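Local coordinates for protein laccase (PDB 3SQR) that oxidises phenolic substrates with four-electron reduction of dioxygen to water at copper centres, and probably takes part in lignin degradation and detoxification of lignin-derived products, at residues T121-H126 with T165-H170; G138-T143 with S169-Q174; G308-V313 with R499-L504; P464-G469 with H525-W530. One frame throughout, in Å; residues are numbered along the deposited sequence.

Contact 1 of 4, residues T121-H126 with T165-H170. With CU (copper (II) ion), chain F; CU (copper (II) ion), chain E.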
loop_
_atom_site.group_PDB
_atom_site.type_symbol
_atom_site.label_atom_id
_atom_site.label_comp_id
_atom_site.label_asym_id
_atom_site.label_seq_id
_atom_site.Cartn_x
_atom_site.Cartn_y
_atom_site.Cartn_z
ATOM N N THR A 121 -11.805 -13.570 2.876
ATOM C CA THR A 121 -11.112 -12.284 2.934
ATOM C C THR A 121 -9.902 -12.465 3.857
ATOM O O THR A 121 -9.765 -13.407 4.579
ATOM C CB THR A 121 -12.028 -11.173 3.380
ATOM O OG1 THR A 121 -11.419 -9.889 3.055
ATOM C CG2 THR A 121 -12.320 -11.233 4.903
ATOM N N SER A 122 -9.035 -11.469 3.896
ATOM C CA SER A 122 -7.807 -11.577 4.628
ATOM C C SER A 122 -7.268 -10.176 4.625
ATOM O O SER A 122 -7.119 -9.627 3.548
ATOM C CB SER A 122 -6.814 -12.417 3.853
ATOM O OG SER A 122 -5.706 -12.626 4.677
ATOM N N ILE A 123 -6.967 -9.627 5.792
ATOM C CA ILE A 123 -6.673 -8.196 5.895
ATOM C C ILE A 123 -5.238 -8.006 6.237
ATOM O O ILE A 123 -4.767 -8.525 7.256
ATOM C CB ILE A 123 -7.523 -7.524 6.959
ATOM C CG1 ILE A 123 -8.982 -7.866 6.775
ATOM C CG2 ILE A 123 -7.298 -5.937 6.963
ATOM C CD1 ILE A 123 -9.603 -7.677 5.423
ATOM N N HIS A 124 -4.563 -7.220 5.393
ATOM C CA HIS A 124 -3.177 -6.869 5.528
ATOM C C HIS A 124 -3.038 -5.400 6.047
ATOM O O HIS A 124 -3.765 -4.518 5.705
ATOM C CB HIS A 124 -2.452 -7.038 4.200
ATOM C CG HIS A 124 -1.072 -6.474 4.187
ATOM N ND1 HIS A 124 -0.055 -6.997 4.962
ATOM C CD2 HIS A 124 -0.514 -5.492 3.436
ATOM C CE1 HIS A 124 1.046 -6.282 4.765
ATOM N NE2 HIS A 124 0.803 -5.383 3.824
ATOM N N TRP A 125 -2.047 -5.234 6.883
ATOM C CA TRP A 125 -1.759 -3.952 7.576
ATOM C C TRP A 125 -0.504 -3.466 6.874
ATOM O O TRP A 125 0.603 -3.975 7.103
ATOM C CB TRP A 125 -1.612 -4.219 9.090
ATOM C CG TRP A 125 -2.623 -5.231 9.536
ATOM C CD1 TRP A 125 -2.446 -6.609 9.623
ATOM C CD2 TRP A 125 -3.992 -4.995 9.836
ATOM N NE1 TRP A 125 -3.622 -7.188 9.950
ATOM C CE2 TRP A 125 -4.594 -6.240 10.034
ATOM C CE3 TRP A 125 -4.807 -3.836 9.850
ATOM C CZ2 TRP A 125 -5.923 -6.379 10.263
ATOM C CZ3 TRP A 125 -6.153 -3.972 10.076
ATOM C CH2 TRP A 125 -6.716 -5.245 10.308
ATOM N N HIS A 126 -0.703 -2.543 5.920
ATOM C CA HIS A 126 0.325 -2.267 4.959
ATOM C C HIS A 126 1.563 -1.663 5.603
ATOM O O HIS A 126 1.542 -0.634 6.230
ATOM C CB HIS A 126 -0.214 -1.482 3.752
ATOM C CG HIS A 126 0.810 -1.293 2.712
ATOM N ND1 HIS A 126 0.652 -1.726 1.429
ATOM C CD2 HIS A 126 1.999 -0.647 2.755
ATOM C CE1 HIS A 126 1.709 -1.386 0.726
ATOM N NE2 HIS A 126 2.566 -0.764 1.516
ATOM N N THR A 165 -0.073 4.823 7.140
ATOM C CA THR A 165 -0.270 3.674 6.283
ATOM C C THR A 165 -1.749 3.398 6.161
ATOM O O THR A 165 -2.596 4.269 6.420
ATOM C CB THR A 165 0.607 2.456 6.674
ATOM O OG1 THR A 165 0.608 1.565 5.562
ATOM C CG2 THR A 165 0.109 1.773 7.982
ATOM N N TRP A 166 -2.049 2.185 5.713
ATOM C CA TRP A 166 -3.399 1.822 5.393
ATOM C C TRP A 166 -3.506 0.334 5.632
ATOM O O TRP A 166 -2.501 -0.341 5.689
ATOM C CB TRP A 166 -3.761 2.202 3.969
ATOM C CG TRP A 166 -2.931 1.638 2.830
ATOM C CD1 TRP A 166 -1.549 1.671 2.686
ATOM C CD2 TRP A 166 -3.428 1.050 1.628
ATOM N NE1 TRP A 166 -1.201 1.164 1.449
ATOM C CE2 TRP A 166 -2.326 0.747 0.802
ATOM C CE3 TRP A 166 -4.702 0.737 1.170
ATOM C CZ2 TRP A 166 -2.476 0.086 -0.433
ATOM C CZ3 TRP A 166 -4.880 0.130 -0.056
ATOM C CH2 TRP A 166 -3.770 -0.211 -0.862
ATOM N N TYR A 167 -4.728 -0.127 5.785
ATOM C CA TYR A 167 -4.972 -1.583 5.875
ATOM C C TYR A 167 -5.882 -1.908 4.734
ATOM O O TYR A 167 -6.725 -1.085 4.328
ATOM C CB TYR A 167 -5.562 -1.985 7.221
ATOM C CG TYR A 167 -6.898 -1.389 7.540
ATOM C CD1 TYR A 167 -7.030 -0.118 8.011
ATOM C CD2 TYR A 167 -8.067 -2.145 7.408
ATOM C CE1 TYR A 167 -8.298 0.416 8.330
ATOM C CE2 TYR A 167 -9.305 -1.624 7.718
ATOM C CZ TYR A 167 -9.418 -0.325 8.165
ATOM O OH TYR A 167 -10.645 0.159 8.430
ATOM N N HIS A 168 -5.791 -3.147 4.218
ATOM C CA HIS A 168 -6.618 -3.457 3.094
ATOM C C HIS A 168 -6.729 -4.932 2.933
ATOM O O HIS A 168 -5.880 -5.658 3.366
ATOM C CB HIS A 168 -6.104 -2.854 1.802
ATOM C CG HIS A 168 -4.693 -3.239 1.426
ATOM N ND1 HIS A 168 -4.387 -4.382 0.714
ATOM C CD2 HIS A 168 -3.529 -2.564 1.570
ATOM C CE1 HIS A 168 -3.076 -4.414 0.496
ATOM N NE2 HIS A 168 -2.539 -3.298 0.977
ATOM N N SER A 169 -7.766 -5.359 2.267
ATOM C CA SER A 169 -7.790 -6.794 1.940
ATOM C C SER A 169 -6.622 -7.150 1.054
ATOM O O SER A 169 -6.261 -6.393 0.160
ATOM C CB SER A 169 -9.076 -7.179 1.237
ATOM O OG SER A 169 -8.967 -8.535 0.794
ATOM N N HIS A 170 -6.021 -8.319 1.319
ATOM C CA HIS A 170 -5.004 -8.825 0.462
ATOM C C HIS A 170 -5.549 -10.115 -0.202
ATOM O O HIS A 170 -4.809 -10.890 -0.767
ATOM C CB HIS A 170 -3.743 -9.099 1.241
ATOM C CG HIS A 170 -2.489 -8.809 0.496
ATOM N ND1 HIS A 170 -2.187 -9.387 -0.702
ATOM C CD2 HIS A 170 -1.459 -7.952 0.762
ATOM C CE1 HIS A 170 -1.007 -8.963 -1.116
ATOM N NE2 HIS A 170 -0.553 -8.064 -0.261
HETATM CU CU CU F . -0.675 -2.807 0.443
HETATM CU CU CU E . 1.179 -6.952 -0.278
HETATM O O HOH W 1 -0.090 -5.295 -0.210
#
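His126 and Trp166 meet ring on ring where strand 123-125 pairs antiparallel with strand 163-169. From CB outward, His126 illustrates how a ligand is seated. Its CB lies over the five-membered ring of Trp166, a CH-pi contact 3.9 Å from the ring centroid. With CG anti to the backbone N (chi1 -175°), the imidazole runs on above the indole as an offset stack, His126 CG coming 3.4 Å from Trp166 NE1. His126 CD2 passes Thr165 OG1 obliquely at 3.8 Å. ND1 binds one copper at 2.0 Å, while NE2, at the other edge, is hydrogen-bonded to Asp500. His168 NE2 completes this strand pair's share of the same copper, also at 2.0 Å; its ND1 donates to Ser169 O at 2.8 Å. The edge of His124 points at the face of His168, and His170 turns its own edge to the face of His124, carrying NE2 to the second copper. Beneath them, backbone bonds such as His124 N to His168 O (2.9 Å) set the spacing. In His126 and His168 one nitrogen thus faces copper while the other is engaged by an oxygen, so metal and hydrogen bond together limit each ring's rotation.

Contact 2 of 4, residues G138-T143 with S169-Q174. With CU (copper (II) ion), chain E.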
loop_
_atom_site.group_PDB
_atom_site.type_symbol
_atom_site.label_atom_id
_atom_site.label_comp_id
_atom_site.label_asym_id
_atom_site.label_seq_id
_atom_site.Cartn_x
_atom_site.Cartn_y
_atom_site.Cartn_z
ATOM N N GLY A 138 -1.797 -11.021 7.188
ATOM C CA GLY A 138 -3.013 -10.986 6.386
ATOM C C GLY A 138 -2.866 -11.298 4.929
ATOM O O GLY A 138 -3.727 -10.931 4.153
ATOM N N VAL A 139 -1.886 -12.155 4.544
ATOM C CA VAL A 139 -1.746 -12.528 3.172
ATOM C C VAL A 139 -2.342 -13.934 3.040
ATOM O O VAL A 139 -1.697 -14.849 3.524
ATOM C CB VAL A 139 -0.348 -12.591 2.691
ATOM C CG1 VAL A 139 -0.257 -12.946 1.217
ATOM C CG2 VAL A 139 0.320 -11.124 2.918
ATOM N N PRO A 140 -3.443 -14.050 2.346
ATOM C CA PRO A 140 -4.052 -15.382 2.211
ATOM C C PRO A 140 -3.193 -16.221 1.303
ATOM O O PRO A 140 -2.707 -15.732 0.270
ATOM C CB PRO A 140 -5.419 -15.064 1.603
ATOM C CG PRO A 140 -5.197 -13.848 0.788
ATOM C CD PRO A 140 -4.095 -13.075 1.463
ATOM N N GLY A 141 -3.003 -17.496 1.670
ATOM C CA GLY A 141 -2.068 -18.299 0.933
ATOM C C GLY A 141 -0.641 -18.212 1.381
ATOM O O GLY A 141 0.209 -19.005 0.948
ATOM N N VAL A 142 -0.297 -17.176 2.157
ATOM C CA VAL A 142 1.052 -17.076 2.696
ATOM C C VAL A 142 1.058 -17.127 4.218
ATOM O O VAL A 142 1.733 -17.984 4.831
ATOM C CB VAL A 142 1.750 -15.792 2.211
ATOM C CG1 VAL A 142 3.146 -15.632 2.942
ATOM C CG2 VAL A 142 1.819 -15.700 0.640
ATOM N N THR A 143 0.334 -16.203 4.887
ATOM C CA THR A 143 0.365 -16.130 6.373
ATOM C C THR A 143 -0.893 -16.624 7.062
ATOM O O THR A 143 -0.969 -16.733 8.291
ATOM C CB THR A 143 0.667 -14.704 6.845
ATOM O OG1 THR A 143 -0.399 -13.874 6.443
ATOM C CG2 THR A 143 1.972 -14.196 6.255
ATOM N N SER A 169 -7.766 -5.359 2.267
ATOM C CA SER A 169 -7.790 -6.794 1.940
ATOM C C SER A 169 -6.622 -7.150 1.054
ATOM O O SER A 169 -6.261 -6.393 0.160
ATOM C CB SER A 169 -9.076 -7.179 1.237
ATOM O OG SER A 169 -8.967 -8.535 0.794
ATOM N N HIS A 170 -6.021 -8.319 1.319
ATOM C CA HIS A 170 -5.004 -8.825 0.462
ATOM C C HIS A 170 -5.549 -10.115 -0.202
ATOM O O HIS A 170 -4.809 -10.890 -0.767
ATOM C CB HIS A 170 -3.743 -9.099 1.241
ATOM C CG HIS A 170 -2.489 -8.809 0.496
ATOM N ND1 HIS A 170 -2.187 -9.387 -0.702
ATOM C CD2 HIS A 170 -1.459 -7.952 0.762
ATOM C CE1 HIS A 170 -1.007 -8.963 -1.116
ATOM N NE2 HIS A 170 -0.553 -8.064 -0.261
ATOM N N PHE A 171 -6.859 -10.234 -0.260
ATOM C CA PHE A 171 -7.528 -11.385 -0.850
ATOM C C PHE A 171 -8.017 -10.952 -2.218
ATOM O O PHE A 171 -8.966 -10.134 -2.373
ATOM C CB PHE A 171 -8.673 -11.819 0.032
ATOM C CG PHE A 171 -9.446 -12.982 -0.501
ATOM C CD1 PHE A 171 -10.436 -12.768 -1.431
ATOM C CD2 PHE A 171 -9.200 -14.231 -0.029
ATOM C CE1 PHE A 171 -11.188 -13.826 -1.911
ATOM C CE2 PHE A 171 -9.938 -15.332 -0.495
ATOM C CZ PHE A 171 -10.919 -15.109 -1.455
ATOM N N SER A 172 -7.274 -11.383 -3.228
ATOM C CA SER A 172 -7.655 -11.109 -4.600
ATOM C C SER A 172 -7.890 -9.590 -4.794
ATOM O O SER A 172 -7.099 -8.784 -4.247
ATOM C CB SER A 172 -8.847 -12.038 -5.048
ATOM O OG SER A 172 -9.228 -11.744 -6.399
ATOM N N LEU A 173 -8.863 -9.172 -5.588
ATOM C CA LEU A 173 -8.971 -7.748 -5.966
ATOM C C LEU A 173 -9.818 -6.922 -5.035
ATOM O O LEU A 173 -10.180 -5.807 -5.370
ATOM C CB LEU A 173 -9.588 -7.640 -7.380
ATOM C CG LEU A 173 -8.832 -8.313 -8.510
ATOM C CD1 LEU A 173 -9.771 -8.404 -9.769
ATOM C CD2 LEU A 173 -7.611 -7.501 -8.846
ATOM N N GLN A 174 -10.110 -7.445 -3.851
ATOM C CA GLN A 174 -11.143 -6.818 -3.005
ATOM C C GLN A 174 -10.867 -5.389 -2.674
ATOM O O GLN A 174 -11.782 -4.633 -2.551
ATOM C CB GLN A 174 -11.332 -7.550 -1.707
ATOM C CG GLN A 174 -12.000 -8.907 -1.898
ATOM C CD GLN A 174 -12.146 -9.714 -0.604
ATOM O OE1 GLN A 174 -11.383 -9.565 0.331
ATOM N NE2 GLN A 174 -13.129 -10.659 -0.576
HETATM CU CU CU E . 1.179 -6.952 -0.278
HETATM O O HOH W 1 -0.090 -5.295 -0.210
#
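Over one face of the His170 imidazole sits Val139 CG2, 4.2 Å above the plane and displaced toward the rim, while the Phe171 ring is approached obliquely by Pro140 CG, 4.1 Å from Phe171 CD2. Trp415 stacks on Phe171 from outside the two loops. Between these rings Pro140 leans on the backbone: its CD is 3.2 Å from His170 O. Gly138 O similarly abuts His170 CB at 3.4 Å. No hydrogen bond links 138-143 to 169-174; each loop has internal bonds of its own, and the first is also tied by its backbone to Thr419 and Thr420. In that loop, Val139 O accepts from both Val142 N and Thr143 N, and Val139 N donates to Thr143 OG1 at 3.0 Å. In the second, Ser169 forms an ST turn, its OG accepting from Phe171 N at 2.9 Å and donating, in the carbonyl plane, to a lone pair of Gln174 OE1 at 2.7 Å; a type II' turn follows from Phe171 to Gln174. Thr121 OG1 also bonds to that amide oxygen. Across the contact, then, the chemistry is van der Waals packing beside a copper ligand: Val139 lies over its ring, Pro140 and Gly138 O against its carbonyl and CB.

Contact 3 of 4, residues G308-V313 with R499-L504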
loop_
_atom_site.group_PDB
_atom_site.type_symbol
_atom_site.label_atom_id
_atom_site.label_comp_id
_atom_site.label_asym_id
_atom_site.label_seq_id
_atom_site.Cartn_x
_atom_site.Cartn_y
_atom_site.Cartn_z
ATOM N N GLY A 308 0.288 2.098 -3.221
ATOM C CA GLY A 308 0.683 1.581 -1.919
ATOM C C GLY A 308 1.709 2.442 -1.204
ATOM O O GLY A 308 1.878 2.268 0.023
ATOM N N GLN A 309 2.305 3.385 -1.934
ATOM C CA GLN A 309 3.153 4.394 -1.353
ATOM C C GLN A 309 2.370 5.432 -0.548
ATOM O O GLN A 309 1.213 5.749 -0.889
ATOM C CB GLN A 309 3.971 5.102 -2.407
ATOM C CG GLN A 309 5.012 4.261 -2.995
ATOM C CD GLN A 309 5.992 5.024 -3.853
ATOM O OE1 GLN A 309 5.607 5.966 -4.539
ATOM N NE2 GLN A 309 7.223 4.545 -3.911
ATOM N N ARG A 310 3.028 5.966 0.511
ATOM C CA ARG A 310 2.522 7.016 1.339
ATOM C C ARG A 310 3.553 8.059 1.342
ATOM O O ARG A 310 4.721 7.750 1.218
ATOM C CB ARG A 310 2.235 6.604 2.804
ATOM C CG ARG A 310 1.088 5.647 2.918
ATOM C CD ARG A 310 1.499 4.248 2.640
ATOM N NE ARG A 310 2.319 3.747 3.714
ATOM C CZ ARG A 310 3.199 2.743 3.612
ATOM N NH1 ARG A 310 3.470 2.184 2.453
ATOM N NH2 ARG A 310 3.838 2.343 4.700
ATOM N N TYR A 311 3.089 9.295 1.448
ATOM C CA TYR A 311 3.964 10.405 1.810
ATOM C C TYR A 311 3.256 11.229 2.818
ATOM O O TYR A 311 2.035 11.483 2.712
ATOM C CB TYR A 311 4.279 11.238 0.592
ATOM C CG TYR A 311 5.278 10.625 -0.337
ATOM C CD1 TYR A 311 6.643 10.712 -0.088
ATOM C CD2 TYR A 311 4.861 9.915 -1.445
ATOM C CE1 TYR A 311 7.543 10.164 -0.950
ATOM C CE2 TYR A 311 5.766 9.370 -2.328
ATOM C CZ TYR A 311 7.101 9.486 -2.076
ATOM O OH TYR A 311 7.983 8.962 -2.925
ATOM N N ASP A 312 4.032 11.778 3.737
ATOM C CA ASP A 312 3.521 12.739 4.660
ATOM C C ASP A 312 4.169 14.042 4.176
ATOM O O ASP A 312 5.376 14.096 3.907
ATOM C CB ASP A 312 3.939 12.512 6.090
ATOM C CG ASP A 312 3.207 11.381 6.757
ATOM O OD1 ASP A 312 3.576 10.270 6.436
ATOM O OD2 ASP A 312 2.303 11.596 7.592
ATOM N N VAL A 313 3.308 15.036 4.019
ATOM C CA VAL A 313 3.764 16.397 3.663
ATOM C C VAL A 313 3.171 17.429 4.593
ATOM O O VAL A 313 2.096 17.318 5.113
ATOM C CB VAL A 313 3.405 16.721 2.185
ATOM C CG1 VAL A 313 3.961 15.641 1.242
ATOM C CG2 VAL A 313 1.835 16.827 2.041
ATOM N N ARG A 499 11.897 2.343 2.696
ATOM C CA ARG A 499 10.482 2.398 2.648
ATOM C C ARG A 499 9.948 0.997 2.389
ATOM O O ARG A 499 10.679 0.003 2.512
ATOM C CB ARG A 499 10.033 3.401 1.570
ATOM C CG ARG A 499 10.264 2.937 0.113
ATOM C CD ARG A 499 9.905 4.003 -0.941
ATOM N NE ARG A 499 8.588 4.603 -0.671
ATOM C CZ ARG A 499 8.182 5.784 -1.134
ATOM N NH1 ARG A 499 8.985 6.549 -1.846
ATOM N NH2 ARG A 499 6.992 6.248 -0.773
ATOM N N ASP A 500 8.662 0.862 2.092
ATOM C CA ASP A 500 8.136 -0.500 1.800
ATOM C C ASP A 500 7.461 -0.739 0.459
ATOM O O ASP A 500 7.200 -1.879 0.084
ATOM C CB ASP A 500 7.198 -0.954 2.962
ATOM C CG ASP A 500 5.993 -0.059 3.144
ATOM O OD1 ASP A 500 5.177 -0.026 2.203
ATOM O OD2 ASP A 500 5.898 0.605 4.228
ATOM N N VAL A 501 7.289 0.335 -0.323
ATOM C CA VAL A 501 6.816 0.202 -1.718
ATOM C C VAL A 501 7.721 1.056 -2.601
ATOM O O VAL A 501 7.965 2.232 -2.325
ATOM C CB VAL A 501 5.352 0.635 -1.935
ATOM C CG1 VAL A 501 5.005 0.565 -3.388
ATOM C CG2 VAL A 501 4.392 -0.204 -1.152
ATOM N N ALA A 502 8.287 0.475 -3.642
ATOM C CA ALA A 502 9.138 1.228 -4.567
ATOM C C ALA A 502 9.003 0.673 -5.971
ATOM O O ALA A 502 8.789 -0.526 -6.188
ATOM C CB ALA A 502 10.615 1.155 -4.096
ATOM N N ALA A 503 9.119 1.556 -6.925
ATOM C CA ALA A 503 8.936 1.228 -8.316
ATOM C C ALA A 503 10.054 0.396 -8.874
ATOM O O ALA A 503 11.231 0.743 -8.706
ATOM C CB ALA A 503 8.809 2.523 -9.149
ATOM N N LEU A 504 9.683 -0.695 -9.517
ATOM C CA LEU A 504 10.557 -1.351 -10.493
ATOM C C LEU A 504 10.460 -0.508 -11.768
ATOM O O LEU A 504 9.425 -0.483 -12.429
ATOM C CB LEU A 504 10.102 -2.755 -10.785
ATOM C CG LEU A 504 10.652 -3.452 -12.020
ATOM C CD1 LEU A 504 12.171 -3.498 -11.987
ATOM C CD2 LEU A 504 10.007 -4.855 -12.093
#
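Arg310 and Asp500 join two cupredoxin-like domains of the three-domain laccase fold through an end-on, two-pronged salt bridge. Arg310 NH1 reaches Asp500 OD1 at 2.8 Å and NH2 reaches OD2 at 2.7 Å, each oxygen offering its syn lone pair, with guanidinium and carboxylate only 20° from coplanar. Bends at chi2 and chi3 (82° and 71°) fold the arginine toward its partner. Beside this pair, Gln309 NE2 donates almost straight to Val501 O at 2.9 Å, though from above the carbonyl plane. The same amide stacks on the Arg499 guanidinium, NE2 standing 3.2 Å over its centre. Arg499 NH1 in turn donates in its own plane to Tyr311 OH at 2.8 Å, the phenol ring standing nearly perpendicular to the guanidinium.

A second shell sets these groups. Gly308 O accepts from Arg310 NH1 at 2.9 Å, and Thr164 O from Arg310 NE; Gly306 N holds Gln309 OE1. Asp291 serves both sides of the interface, one carboxylate oxygen taking Arg310 N and Arg499 NH2, the other Asp500 N and Val501 N. Asp500 also carries the link inward to the copper cluster through the ligand His126. Next to it the Val501 branch CG2 rests against Gly308 O at 3.7 Å.

Contact 4 of 4, residues P464-G469 with H525-W530. With CU (copper (II) ion), chain E; CU (copper (II) ion), chain D; CU (copper (II) ion), chain F.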
loop_
_atom_site.group_PDB
_atom_site.type_symbol
_atom_site.label_atom_id
_atom_site.label_comp_id
_atom_site.label_asym_id
_atom_site.label_seq_id
_atom_site.Cartn_x
_atom_site.Cartn_y
_atom_site.Cartn_z
ATOM N N PRO A 464 4.898 -0.837 -8.917
ATOM C CA PRO A 464 5.093 -0.518 -7.485
ATOM C C PRO A 464 5.305 -1.789 -6.677
ATOM O O PRO A 464 4.380 -2.593 -6.486
ATOM C CB PRO A 464 3.793 0.171 -7.110
ATOM C CG PRO A 464 2.757 -0.477 -8.068
ATOM C CD PRO A 464 3.499 -0.639 -9.351
ATOM N N ILE A 465 6.539 -2.017 -6.258
ATOM C CA ILE A 465 6.840 -3.324 -5.656
ATOM C C ILE A 465 6.768 -3.115 -4.149
ATOM O O ILE A 465 7.417 -2.195 -3.595
ATOM C CB ILE A 465 8.288 -3.761 -6.016
ATOM C CG1 ILE A 465 8.409 -3.906 -7.532
ATOM C CG2 ILE A 465 8.684 -5.031 -5.228
ATOM C CD1 ILE A 465 7.482 -4.966 -8.113
ATOM N N HIS A 466 5.962 -3.950 -3.509
ATOM C CA HIS A 466 5.756 -3.915 -2.083
ATOM C C HIS A 466 6.398 -5.159 -1.481
ATOM O O HIS A 466 6.137 -6.280 -1.947
ATOM C CB HIS A 466 4.256 -3.961 -1.802
ATOM C CG HIS A 466 3.934 -4.080 -0.345
ATOM N ND1 HIS A 466 2.819 -4.750 0.138
ATOM C CD2 HIS A 466 4.541 -3.528 0.720
ATOM C CE1 HIS A 466 2.829 -4.672 1.452
ATOM N NE2 HIS A 466 3.859 -3.933 1.823
ATOM N N LEU A 467 7.199 -4.956 -0.448
ATOM C CA LEU A 467 7.776 -6.048 0.342
ATOM C C LEU A 467 7.119 -6.095 1.709
ATOM O O LEU A 467 7.070 -5.117 2.394
ATOM C CB LEU A 467 9.276 -5.806 0.571
ATOM C CG LEU A 467 9.992 -6.826 1.513
ATOM C CD1 LEU A 467 9.904 -8.249 1.015
ATOM C CD2 LEU A 467 11.490 -6.522 1.668
ATOM N N HIS A 468 6.640 -7.264 2.127
ATOM C CA HIS A 468 6.040 -7.448 3.424
ATOM C C HIS A 468 7.145 -7.737 4.470
ATOM O O HIS A 468 8.226 -8.236 4.129
ATOM C CB HIS A 468 5.061 -8.633 3.344
ATOM C CG HIS A 468 3.816 -8.344 2.608
ATOM N ND1 HIS A 468 2.567 -8.561 3.156
ATOM C CD2 HIS A 468 3.601 -7.854 1.370
ATOM C CE1 HIS A 468 1.650 -8.169 2.294
ATOM N NE2 HIS A 468 2.246 -7.765 1.202
ATOM N N GLY A 469 6.829 -7.511 5.703
ATOM C CA GLY A 469 7.718 -7.843 6.855
ATOM C C GLY A 469 8.991 -7.043 7.029
ATOM O O GLY A 469 9.723 -7.233 7.976
ATOM N N HIS A 525 5.473 -8.230 -4.135
ATOM C CA HIS A 525 4.637 -8.220 -5.286
ATOM C C HIS A 525 4.447 -6.845 -5.829
ATOM O O HIS A 525 4.659 -5.862 -5.121
ATOM C CB HIS A 525 3.271 -8.802 -4.951
ATOM C CG HIS A 525 2.503 -7.992 -3.971
ATOM N ND1 HIS A 525 1.465 -7.162 -4.336
ATOM C CD2 HIS A 525 2.637 -7.867 -2.630
ATOM C CE1 HIS A 525 0.959 -6.605 -3.251
ATOM N NE2 HIS A 525 1.676 -6.988 -2.208
ATOM N N CYS A 526 4.098 -6.792 -7.111
ATOM C CA CYS A 526 3.584 -5.559 -7.697
ATOM C C CYS A 526 2.223 -5.255 -7.056
ATOM O O CYS A 526 1.373 -6.162 -6.900
ATOM C CB CYS A 526 3.403 -5.720 -9.203
ATOM S SG CYS A 526 2.794 -4.226 -9.883
ATOM N N HIS A 527 2.024 -4.002 -6.678
ATOM C CA HIS A 527 0.814 -3.570 -5.998
ATOM C C HIS A 527 -0.253 -3.099 -6.979
ATOM O O HIS A 527 -1.368 -2.681 -6.554
ATOM C CB HIS A 527 1.120 -2.420 -4.987
ATOM C CG HIS A 527 0.340 -2.513 -3.705
ATOM N ND1 HIS A 527 -1.026 -2.467 -3.687
ATOM C CD2 HIS A 527 0.736 -2.618 -2.399
ATOM C CE1 HIS A 527 -1.449 -2.557 -2.437
ATOM N NE2 HIS A 527 -0.406 -2.671 -1.629
ATOM N N ILE A 528 0.023 -3.177 -8.284
ATOM C CA ILE A 528 -1.035 -2.977 -9.276
ATOM C C ILE A 528 -1.901 -4.245 -9.150
ATOM O O ILE A 528 -1.396 -5.363 -9.325
ATOM C CB ILE A 528 -0.481 -2.807 -10.685
ATOM C CG1 ILE A 528 0.294 -1.499 -10.833
ATOM C CG2 ILE A 528 -1.675 -2.901 -11.725
ATOM C CD1 ILE A 528 1.135 -1.376 -12.150
ATOM N N ALA A 529 -3.149 -4.085 -8.732
ATOM C CA ALA A 529 -3.928 -5.202 -8.323
ATOM C C ALA A 529 -4.054 -6.227 -9.435
ATOM O O ALA A 529 -3.973 -7.413 -9.158
ATOM C CB ALA A 529 -5.355 -4.756 -7.801
ATOM N N TRP A 530 -4.241 -5.764 -10.675
ATOM C CA TRP A 530 -4.263 -6.703 -11.788
ATOM C C TRP A 530 -2.999 -7.520 -11.866
ATOM O O TRP A 530 -3.113 -8.734 -12.100
ATOM C CB TRP A 530 -4.496 -6.015 -13.113
ATOM C CG TRP A 530 -5.617 -5.024 -13.132
ATOM C CD1 TRP A 530 -5.528 -3.718 -13.406
ATOM C CD2 TRP A 530 -7.010 -5.302 -12.931
ATOM N NE1 TRP A 530 -6.766 -3.143 -13.400
ATOM C CE2 TRP A 530 -7.690 -4.116 -13.141
ATOM C CE3 TRP A 530 -7.742 -6.480 -12.718
ATOM C CZ2 TRP A 530 -9.081 -4.034 -13.066
ATOM C CZ3 TRP A 530 -9.094 -6.403 -12.632
ATOM C CH2 TRP A 530 -9.741 -5.173 -12.798
HETATM CU CU CU E . 1.179 -6.952 -0.278
HETATM CU CU CU D . 2.981 -4.392 -12.105
HETATM CU CU CU F . -0.675 -2.807 0.443
HETATM O O HOH W 1 -0.090 -5.295 -0.210
#
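His525 pairs with His466 across antiparallel strands, His466 N donating to His525 O at 2.8 Å, and their imidazoles lie side by side on one face of the sheet. His525 CG sits between its backbone N and carbonyl carbon (chi1 65°), which brings NE2 to copper at 2.0 Å, beside NE2 of His468 on the same ion. His525 ND1 donates to Cys526 O from above the carbonyl plane. Cys526 points to the opposite face, its SG binding the type 1 copper at 2.2 Å; SG also accepts from Ile528 N at 3.4 Å and touches Pro464 CD at 3.7 Å. His527 N donates to Pro464 O, its CD2 packs on His466 CB at 3.8 Å, and NE2 binds the third copper at 2.1 Å. This is the His-Cys-His relay of multicopper oxidases, in which electrons pass from the type 1 ion through the cysteine to its flanking histidines. Ile528 lays CG1 against Pro464 CD at 3.6 Å and occupies the N-cap of helix 529-533. There Trp530 turns to helix 210-217, while strand 520-526 runs between 463-467 and 537-542, with 501-504 beyond 463-467 at the sheet's margin.

Overall arrangement
All four contacts are buried, and none is a surface patch. Contacts 1 and 4 are counterparts, each an antiparallel strand pair in a different domain, and their histidines meet at two shared coppers and one water. Contact 2 continues contact 1 through Ser169 and His170 but is loop packing, without a hydrogen bond across it, farther from the chain's centre. Contact 3 differs in kind: side-chain charges and amides, rather than strand pairing, bind one domain to another. It nevertheless joins the sheet of contact 4, with Ala502 O accepting from Ile465 N (2.7 Å), and touches contact 1 through Asp500. Contacts 2 and 3 do not touch, their nearest atoms being about 9 Å apart.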